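Local coordinates for protein DegT/DnrJ/EryC1/StrS aminotransferase (Brucella abortus 2308, PDB 4QGR) that binds pyridoxal 5'-phosphate and probably works as a transaminase of the DegT/DnrJ/EryC1/StrS family, at residues A[45-50]-A[252-257]; A[55-60]-A[184-189]. One frame throughout, in Å; residues are numbered along the deposited sequence.

Interaction 1 (A[45-50]-A[252-257]); sequences AEFEKK and VLLEKL
Leu253 lays its CB over one face of the Phe47 ring, 3.8 Å from the ring centroid and 19° off the normal, a CH-pi contact displaced toward the rim on the CE1 and CZ side. Its CD1 reaches round to CE2 of the same ring at 3.9 Å. The phenyl group gets there because its CG stands anti to the backbone N (chi1 172°), which carries the ring across to the other helix. Phe195, in a loop, meets the Phe47 ring edge-to-face and also touches Leu253, whose side chain is about 8 Å from that of Lys199, the predicted cofactor-attachment lysine.

One residue on, Leu254 divides its two methyls. CD2 presses on the backbone of the facing helix, 3.6 Å from Phe47 CA, and lies 3.8 Å from Lys50 CD; CD1 lies 3.7 Å from Glu46 CD, beside the carboxylate. The aliphatic parts of Glu46 and Lys50 run roughly at right angles to this leucine. Beyond it the two charged ends join in a salt bridge within their own helix, Lys50 NZ to Glu46 OE2 at 2.6 Å, made on the anti lone pair of the oxygen.

Leu257, a turn after Leu253, brings CD2 to 3.8 Å from Lys50 CB and also touches Leu51.

The contact joins helix 42-55 to the long helix 247-278, the two segments 25° from parallel. Phe47 and three leucines make most of the joint by van der Waals packing and one CH-pi contact; pairing of the Glu46 and Lys50 charges within one helix probably leaves their CH2 groups to pack on the leucines.

Interaction 2 (A[55-60]-A[184-189]); sequences LGVEHV and CGAFGH
Apolar contact centres on Val57 and Ala186, whose CG1 and CB stand 3.4 Å apart, closer than carbon atoms usually pack. Val57 points CG1 at the loop because that methyl lies anti to its own carbonyl carbon, next to the backbone N (chi1 -56°). The same CG1 is 3.7 Å from Ala186 CA, so the valine meets both the methyl and the backbone behind it. Phe211 of strand 208-212 touches Val57 and Leu55 alike, and Leu55 also packs on Met183.

Side chain against backbone is the second kind of contact. Leu55 sends CD2 to 3.5 Å from the carbonyl oxygen of Cys184, and in return Ala186 CB lies 3.9 Å from Leu55 O. The Cys184 side chain itself turns the other way, onto Asp145, Ala150 and Ser174.

Helix 42-55 ends here in a Schellman motif, with Gly56, of positive phi, as its C-prime residue; the chain then turns through Val57 into strand 59-63, an edge strand of the large mixed sheet within this chain. The facing segment is the loop between strands 182-183 and 190-194.

Within that loop Gly185, also of positive phi (110°), presents backbone to the end of the helix and the turn after it, its carbonyl oxygen 4.3 Å from Val57 CG1.

Polar bonds hold the loop from elsewhere: the two carboxylate oxygens of Glu169 accept from the backbone nitrogens of Gly185 and Phe187, one each.

In the fold
Helix 42-55 supplies residues to both contacts: its middle packs on helix 247-278 in interaction 1, and its last residue, with the turn into strand 59-63, meets the 184-189 loop in interaction 2. The first is the larger, 344 against 157 Å², and only partly buried, and its leucines and phenylalanine have Glu46 and Lys50 beside them. The second is smaller and buried, made by Leu55, Val57 and Ala186 together with backbone of the loop. Their centres lie 15 Å apart, and they touch where Glu48 packs against Val60 O; Arg222 bonds to both of these residues. Interaction 2 is nested along the chain within the loop closed by interaction 1.

Interaction 1 (A[45-50]-A[252-257])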
ATOM      1  N   ALA A  45      -1.470  -6.470 -16.325  1.00 16.50           N
ATOM      2  CA  ALA A  45      -1.795  -5.752 -17.547  1.00 17.63           C
ATOM      3  C   ALA A  45      -3.041  -6.292 -18.232  1.00 17.67           C
ATOM      4  O   ALA A  45      -3.820  -5.525 -18.802  1.00 17.80           O
ATOM      5  CB  ALA A  45      -0.609  -5.754 -18.496  1.00 18.07           C
ATOM      6  N   GLU A  46      -3.215  -7.603 -18.171  1.00 17.89           N
ATOM      7  CA  GLU A  46      -4.386  -8.230 -18.722  1.00 18.44           C
ATOM      8  C   GLU A  46      -5.643  -7.683 -18.050  1.00 16.47           C
ATOM      9  O   GLU A  46      -6.649  -7.333 -18.721  1.00 15.68           O
ATOM     10  CB  GLU A  46      -4.240  -9.759 -18.610  1.00 21.39           C
ATOM     11  CG  GLU A  46      -5.401 -10.517 -19.186  1.00 24.02           C
ATOM     12  CD  GLU A  46      -5.312 -12.032 -18.971  1.00 27.51           C
ATOM     13  OE1 GLU A  46      -4.285 -12.549 -18.415  1.00 28.42           O
ATOM     14  OE2 GLU A  46      -6.334 -12.670 -19.332  1.00 28.54           O
ATOM     15  N   PHE A  47      -5.610  -7.605 -16.723  1.00 14.84           N
ATOM     16  CA  PHE A  47      -6.763  -7.083 -15.998  1.00 13.79           C
ATOM     17  C   PHE A  47      -6.973  -5.592 -16.333  1.00 13.82           C
ATOM     18  O   PHE A  47      -8.110  -5.161 -16.530  1.00 13.69           O
ATOM     19  CB  PHE A  47      -6.634  -7.357 -14.484  1.00 13.01           C
ATOM     20  CG  PHE A  47      -7.674  -6.698 -13.654  1.00 12.42           C
ATOM     21  CD1 PHE A  47      -9.001  -7.101 -13.737  1.00 12.31           C
ATOM     22  CD2 PHE A  47      -7.348  -5.687 -12.775  1.00 11.94           C
ATOM     23  CE1 PHE A  47      -9.965  -6.496 -12.991  1.00 11.80           C
ATOM     24  CE2 PHE A  47      -8.304  -5.095 -12.012  1.00 11.36           C
ATOM     25  CZ  PHE A  47      -9.630  -5.513 -12.113  1.00 11.60           C
ATOM     26  N   GLU A  48      -5.900  -4.826 -16.406  1.00 13.93           N
ATOM     27  CA  GLU A  48      -6.047  -3.385 -16.725  1.00 15.07           C
ATOM     28  C   GLU A  48      -6.780  -3.232 -18.070  1.00 15.91           C
ATOM     29  O   GLU A  48      -7.664  -2.388 -18.224  1.00 15.14           O
ATOM     30  CB  GLU A  48      -4.678  -2.692 -16.793  1.00 15.38           C
ATOM     31  CG  GLU A  48      -3.994  -2.511 -15.431  1.00 15.12           C
ATOM     32  CD  GLU A  48      -2.590  -1.860 -15.507  1.00 16.07           C
ATOM     33  OE1 GLU A  48      -1.921  -1.893 -16.581  1.00 16.28           O
ATOM     34  OE2 GLU A  48      -2.140  -1.313 -14.485  1.00 15.13           O
ATOM     35  N   LYS A  49      -6.400  -4.044 -19.043  1.00 17.90           N
ATOM     36  CA  LYS A  49      -7.031  -3.959 -20.368  1.00 18.63           C
ATOM     37  C   LYS A  49      -8.482  -4.337 -20.393  1.00 17.71           C
ATOM     38  O   LYS A  49      -9.308  -3.632 -20.959  1.00 16.29           O
ATOM     39  CB  LYS A  49      -6.281  -4.829 -21.372  1.00 21.85           C
ATOM     40  CG  LYS A  49      -5.040  -4.117 -21.784  1.00 25.44           C
ATOM     41  CD  LYS A  49      -3.995  -5.031 -22.368  1.00 29.34           C
ATOM     42  CE  LYS A  49      -2.653  -4.304 -22.323  1.00 33.27           C
ATOM     43  NZ  LYS A  49      -1.576  -5.138 -22.899  1.00 35.79           N
ATOM     44  N   LYS A  50      -8.792  -5.455 -19.749  1.00 17.24           N
ATOM     45  CA  LYS A  50     -10.158  -5.958 -19.722  1.00 17.13           C
ATOM     46  C   LYS A  50     -11.052  -5.030 -18.910  1.00 15.82           C
ATOM     47  O   LYS A  50     -12.166  -4.703 -19.369  1.00 15.84           O
ATOM     48  CB  LYS A  50     -10.209  -7.395 -19.209  1.00 18.06           C
ATOM     49  CG  LYS A  50      -9.609  -8.351 -20.232  1.00 20.34           C
ATOM     50  CD  LYS A  50      -9.611  -9.816 -19.813  1.00 22.07           C
ATOM     51  CE  LYS A  50      -9.242 -10.677 -21.040  1.00 24.70           C
ATOM     52  NZ  LYS A  50      -8.426 -11.861 -20.625  1.00 26.98           N
ATOM     53  N   VAL A 252      -7.227 -13.205  -9.467  1.00 11.78           N
ATOM     54  CA  VAL A 252      -8.562 -13.253  -8.851  1.00 11.71           C
ATOM     55  C   VAL A 252      -9.560 -12.321  -9.562  1.00 11.73           C
ATOM     56  O   VAL A 252     -10.693 -12.719  -9.939  1.00 12.05           O
ATOM     57  CB  VAL A 252      -8.462 -12.963  -7.328  1.00 11.36           C
ATOM     58  CG1 VAL A 252      -9.845 -12.750  -6.729  1.00 11.44           C
ATOM     59  CG2 VAL A 252      -7.777 -14.127  -6.646  1.00 11.73           C
ATOM     60  N   LEU A 253      -9.135 -11.078  -9.754  1.00 11.06           N
ATOM     61  CA  LEU A 253      -9.990 -10.031 -10.339  1.00 11.25           C
ATOM     62  C   LEU A 253     -10.444 -10.331 -11.776  1.00 12.09           C
ATOM     63  O   LEU A 253     -11.581 -10.016 -12.169  1.00 11.96           O
ATOM     64  CB  LEU A 253      -9.288  -8.671 -10.232  1.00 10.75           C
ATOM     65  CG  LEU A 253      -9.346  -8.090  -8.819  1.00 10.33           C
ATOM     66  CD1 LEU A 253      -8.286  -7.043  -8.587  1.00 10.24           C
ATOM     67  CD2 LEU A 253     -10.690  -7.525  -8.468  1.00 10.63           C
ATOM     68  N   LEU A 254      -9.580 -10.996 -12.519  1.00 12.98           N
ATOM     69  CA  LEU A 254      -9.953 -11.416 -13.876  1.00 13.91           C
ATOM     70  C   LEU A 254     -11.173 -12.314 -13.825  1.00 13.72           C
ATOM     71  O   LEU A 254     -12.092 -12.170 -14.609  1.00 13.52           O
ATOM     72  CB  LEU A 254      -8.795 -12.075 -14.576  1.00 14.62           C
ATOM     73  CG  LEU A 254      -7.719 -11.111 -15.103  1.00 15.09           C
ATOM     74  CD1 LEU A 254      -6.445 -11.865 -15.448  1.00 15.90           C
ATOM     75  CD2 LEU A 254      -8.228 -10.353 -16.319  1.00 15.33           C
ATOM     76  N   GLU A 255     -11.201 -13.237 -12.868  1.00 13.48           N
ATOM     77  CA  GLU A 255     -12.364 -14.115 -12.732  1.00 13.68           C
ATOM     78  C   GLU A 255     -13.591 -13.380 -12.154  1.00 13.04           C
ATOM     79  O   GLU A 255     -14.705 -13.598 -12.639  1.00 13.15           O
ATOM     80  CB  GLU A 255     -12.012 -15.305 -11.882  1.00 13.71           C
ATOM     81  CG  GLU A 255     -10.894 -16.176 -12.414  1.00 14.84           C
ATOM     82  CD  GLU A 255     -11.154 -16.789 -13.788  1.00 15.78           C
ATOM     83  OE1 GLU A 255     -12.323 -16.945 -14.228  1.00 16.30           O
ATOM     84  OE2 GLU A 255     -10.169 -17.100 -14.469  1.00 17.46           O
ATOM     85  N   LYS A 256     -13.385 -12.464 -11.205  1.00 12.42           N
ATOM     86  CA  LYS A 256     -14.490 -11.649 -10.704  1.00 12.46           C
ATOM     87  C   LYS A 256     -15.114 -10.802 -11.839  1.00 12.85           C
ATOM     88  O   LYS A 256     -16.338 -10.692 -11.973  1.00 12.55           O
ATOM     89  CB  LYS A 256     -14.041 -10.736  -9.573  1.00 12.06           C
ATOM     90  CG  LYS A 256     -13.384 -11.377  -8.370  1.00 12.34           C
ATOM     91  CD  LYS A 256     -14.296 -12.414  -7.705  1.00 12.31           C
ATOM     92  CE  LYS A 256     -13.997 -12.549  -6.222  1.00 12.44           C
ATOM     93  NZ  LYS A 256     -14.441 -11.372  -5.455  1.00 12.42           N
ATOM     94  N   LEU A 257     -14.245 -10.242 -12.669  1.00 13.26           N
ATOM     95  CA  LEU A 257     -14.679  -9.308 -13.711  1.00 13.63           C
ATOM     96  C   LEU A 257     -15.554 -10.041 -14.709  1.00 13.81           C
ATOM     97  O   LEU A 257     -16.584  -9.505 -15.169  1.00 14.09           O
ATOM     98  CB  LEU A 257     -13.474  -8.599 -14.374  1.00 13.70           C
ATOM     99  CG  LEU A 257     -13.849  -7.684 -15.545  1.00 14.61           C
ATOM    100  CD1 LEU A 257     -14.711  -6.508 -14.998  1.00 14.19           C
ATOM    101  CD2 LEU A 257     -12.582  -7.188 -16.223  1.00 14.85           C
TER

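Interaction 2 (A[55-60]-A[184-189])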
ATOM      1  N   LEU A  55     -15.149  -0.495 -18.696  1.00 15.78           N
ATOM      2  CA  LEU A  55     -15.513   0.829 -18.227  1.00 15.59           C
ATOM      3  C   LEU A  55     -15.510   1.883 -19.343  1.00 15.82           C
ATOM      4  O   LEU A  55     -15.903   3.023 -19.105  1.00 15.43           O
ATOM      5  CB  LEU A  55     -14.525   1.294 -17.155  1.00 15.09           C
ATOM      6  CG  LEU A  55     -14.448   0.490 -15.877  1.00 14.99           C
ATOM      7  CD1 LEU A  55     -13.362   1.031 -14.944  1.00 14.60           C
ATOM      8  CD2 LEU A  55     -15.790   0.440 -15.184  1.00 14.80           C
ATOM      9  N   GLY A  56     -15.003   1.517 -20.507  1.00 16.47           N
ATOM     10  CA  GLY A  56     -14.782   2.482 -21.598  1.00 17.58           C
ATOM     11  C   GLY A  56     -13.776   3.563 -21.333  1.00 18.59           C
ATOM     12  O   GLY A  56     -13.953   4.708 -21.759  1.00 19.39           O
ATOM     13  N   VAL A  57     -12.696   3.245 -20.641  1.00 18.66           N
ATOM     14  CA  VAL A  57     -11.652   4.246 -20.393  1.00 19.76           C
ATOM     15  C   VAL A  57     -10.378   3.724 -21.029  1.00 20.80           C
ATOM     16  O   VAL A  57     -10.145   2.503 -21.055  1.00 22.03           O
ATOM     17  CB  VAL A  57     -11.419   4.515 -18.895  1.00 19.89           C
ATOM     18  CG1 VAL A  57     -12.710   4.938 -18.210  1.00 20.71           C
ATOM     19  CG2 VAL A  57     -10.844   3.306 -18.216  1.00 19.83           C
ATOM     20  N   GLU A  58      -9.566   4.628 -21.534  1.00 20.53           N
ATOM     21  CA  GLU A  58      -8.386   4.239 -22.328  1.00 21.76           C
ATOM     22  C   GLU A  58      -7.267   3.689 -21.472  1.00 19.72           C
ATOM     23  O   GLU A  58      -6.491   2.841 -21.934  1.00 21.05           O
ATOM     24  CB  GLU A  58      -7.844   5.434 -23.094  1.00 25.62           C
ATOM     25  CG  GLU A  58      -8.814   5.992 -24.116  1.00 29.81           C
ATOM     26  CD  GLU A  58      -8.226   7.152 -24.912  1.00 35.38           C
ATOM     27  OE1 GLU A  58      -7.032   7.095 -25.293  1.00 35.14           O
ATOM     28  OE2 GLU A  58      -8.977   8.123 -25.140  1.00 39.76           O
ATOM     29  N   HIS A  59      -7.147   4.189 -20.256  1.00 17.22           N
ATOM     30  CA  HIS A  59      -6.038   3.806 -19.367  1.00 16.77           C
ATOM     31  C   HIS A  59      -6.541   3.332 -18.037  1.00 15.45           C
ATOM     32  O   HIS A  59      -7.253   4.072 -17.357  1.00 15.95           O
ATOM     33  CB  HIS A  59      -5.053   4.976 -19.142  1.00 17.26           C
ATOM     34  CG  HIS A  59      -4.530   5.563 -20.425  1.00 18.00           C
ATOM     35  ND1 HIS A  59      -3.492   4.997 -21.132  1.00 19.45           N
ATOM     36  CD2 HIS A  59      -4.941   6.630 -21.147  1.00 18.74           C
ATOM     37  CE1 HIS A  59      -3.292   5.681 -22.253  1.00 20.47           C
ATOM     38  NE2 HIS A  59      -4.150   6.689 -22.276  1.00 20.45           N
ATOM     39  N   VAL A  60      -6.101   2.140 -17.623  1.00 14.38           N
ATOM     40  CA  VAL A  60      -6.369   1.621 -16.271  1.00 13.68           C
ATOM     41  C   VAL A  60      -5.027   1.384 -15.628  1.00 13.65           C
ATOM     42  O   VAL A  60      -4.150   0.691 -16.211  1.00 14.14           O
ATOM     43  CB  VAL A  60      -7.140   0.304 -16.277  1.00 13.56           C
ATOM     44  CG1 VAL A  60      -7.261  -0.256 -14.835  1.00 12.97           C
ATOM     45  CG2 VAL A  60      -8.506   0.492 -16.963  1.00 13.95           C
ATOM     46  N   CYS A 184     -19.327   4.380 -14.171  1.00 14.56           N
ATOM     47  CA  CYS A 184     -18.610   4.871 -13.026  1.00 13.84           C
ATOM     48  C   CYS A 184     -17.167   4.419 -13.118  1.00 13.51           C
ATOM     49  O   CYS A 184     -16.869   3.272 -13.444  1.00 13.09           O
ATOM     50  CB  CYS A 184     -19.229   4.377 -11.733  1.00 13.77           C
ATOM     51  SG  CYS A 184     -20.858   5.104 -11.383  1.00 14.33           S
ATOM     52  N   GLY A 185     -16.274   5.334 -12.822  1.00 13.60           N
ATOM     53  CA  GLY A 185     -14.867   5.181 -13.141  1.00 14.11           C
ATOM     54  C   GLY A 185     -14.374   6.098 -14.238  1.00 14.57           C
ATOM     55  O   GLY A 185     -13.167   6.486 -14.259  1.00 15.16           O
ATOM     56  N   ALA A 186     -15.286   6.497 -15.114  1.00 13.96           N
ATOM     57  CA  ALA A 186     -14.964   7.235 -16.291  1.00 14.78           C
ATOM     58  C   ALA A 186     -15.339   8.739 -16.217  1.00 14.79           C
ATOM     59  O   ALA A 186     -15.263   9.448 -17.224  1.00 14.47           O
ATOM     60  CB  ALA A 186     -15.658   6.565 -17.501  1.00 14.91           C
ATOM     61  N   PHE A 187     -15.758   9.209 -15.032  1.00 14.22           N
ATOM     62  CA  PHE A 187     -16.045  10.614 -14.770  1.00 15.14           C
ATOM     63  C   PHE A 187     -14.802  11.369 -14.241  1.00 15.60           C
ATOM     64  O   PHE A 187     -13.799  10.773 -13.838  1.00 15.10           O
ATOM     65  CB  PHE A 187     -17.214  10.730 -13.795  1.00 14.82           C
ATOM     66  CG  PHE A 187     -18.518  10.157 -14.319  1.00 15.50           C
ATOM     67  CD1 PHE A 187     -19.298  10.889 -15.219  1.00 16.51           C
ATOM     68  CD2 PHE A 187     -18.978   8.910 -13.912  1.00 15.12           C
ATOM     69  CE1 PHE A 187     -20.512  10.376 -15.672  1.00 17.41           C
ATOM     70  CE2 PHE A 187     -20.184   8.381 -14.372  1.00 16.24           C
ATOM     71  CZ  PHE A 187     -20.951   9.132 -15.267  1.00 17.26           C
ATOM     72  N   GLY A 188     -14.890  12.691 -14.251  1.00 16.63           N
ATOM     73  CA  GLY A 188     -13.791  13.551 -13.807  1.00 17.37           C
ATOM     74  C   GLY A 188     -12.576  13.512 -14.694  1.00 17.39           C
ATOM     75  O   GLY A 188     -12.613  12.981 -15.827  1.00 18.10           O
ATOM     76  N   HIS A 189     -11.478  14.041 -14.188  1.00 16.90           N
ATOM     77  CA  HIS A 189     -10.179  13.938 -14.870  1.00 17.77           C
ATOM     78  C   HIS A 189      -9.582  12.521 -14.725  1.00 16.27           C
ATOM     79  O   HIS A 189      -8.822  12.036 -15.578  1.00 15.16           O
ATOM     80  CB  HIS A 189      -9.214  14.992 -14.305  1.00 18.97           C
ATOM     81  CG  HIS A 189      -9.580  16.409 -14.652  1.00 21.47           C
ATOM     82  ND1 HIS A 189     -10.398  17.190 -13.857  1.00 21.07           N
ATOM     83  CD2 HIS A 189      -9.210  17.197 -15.701  1.00 22.98           C
ATOM     84  CE1 HIS A 189     -10.567  18.371 -14.419  1.00 23.06           C
ATOM     85  NE2 HIS A 189      -9.840  18.413 -15.532  1.00 23.78           N
TER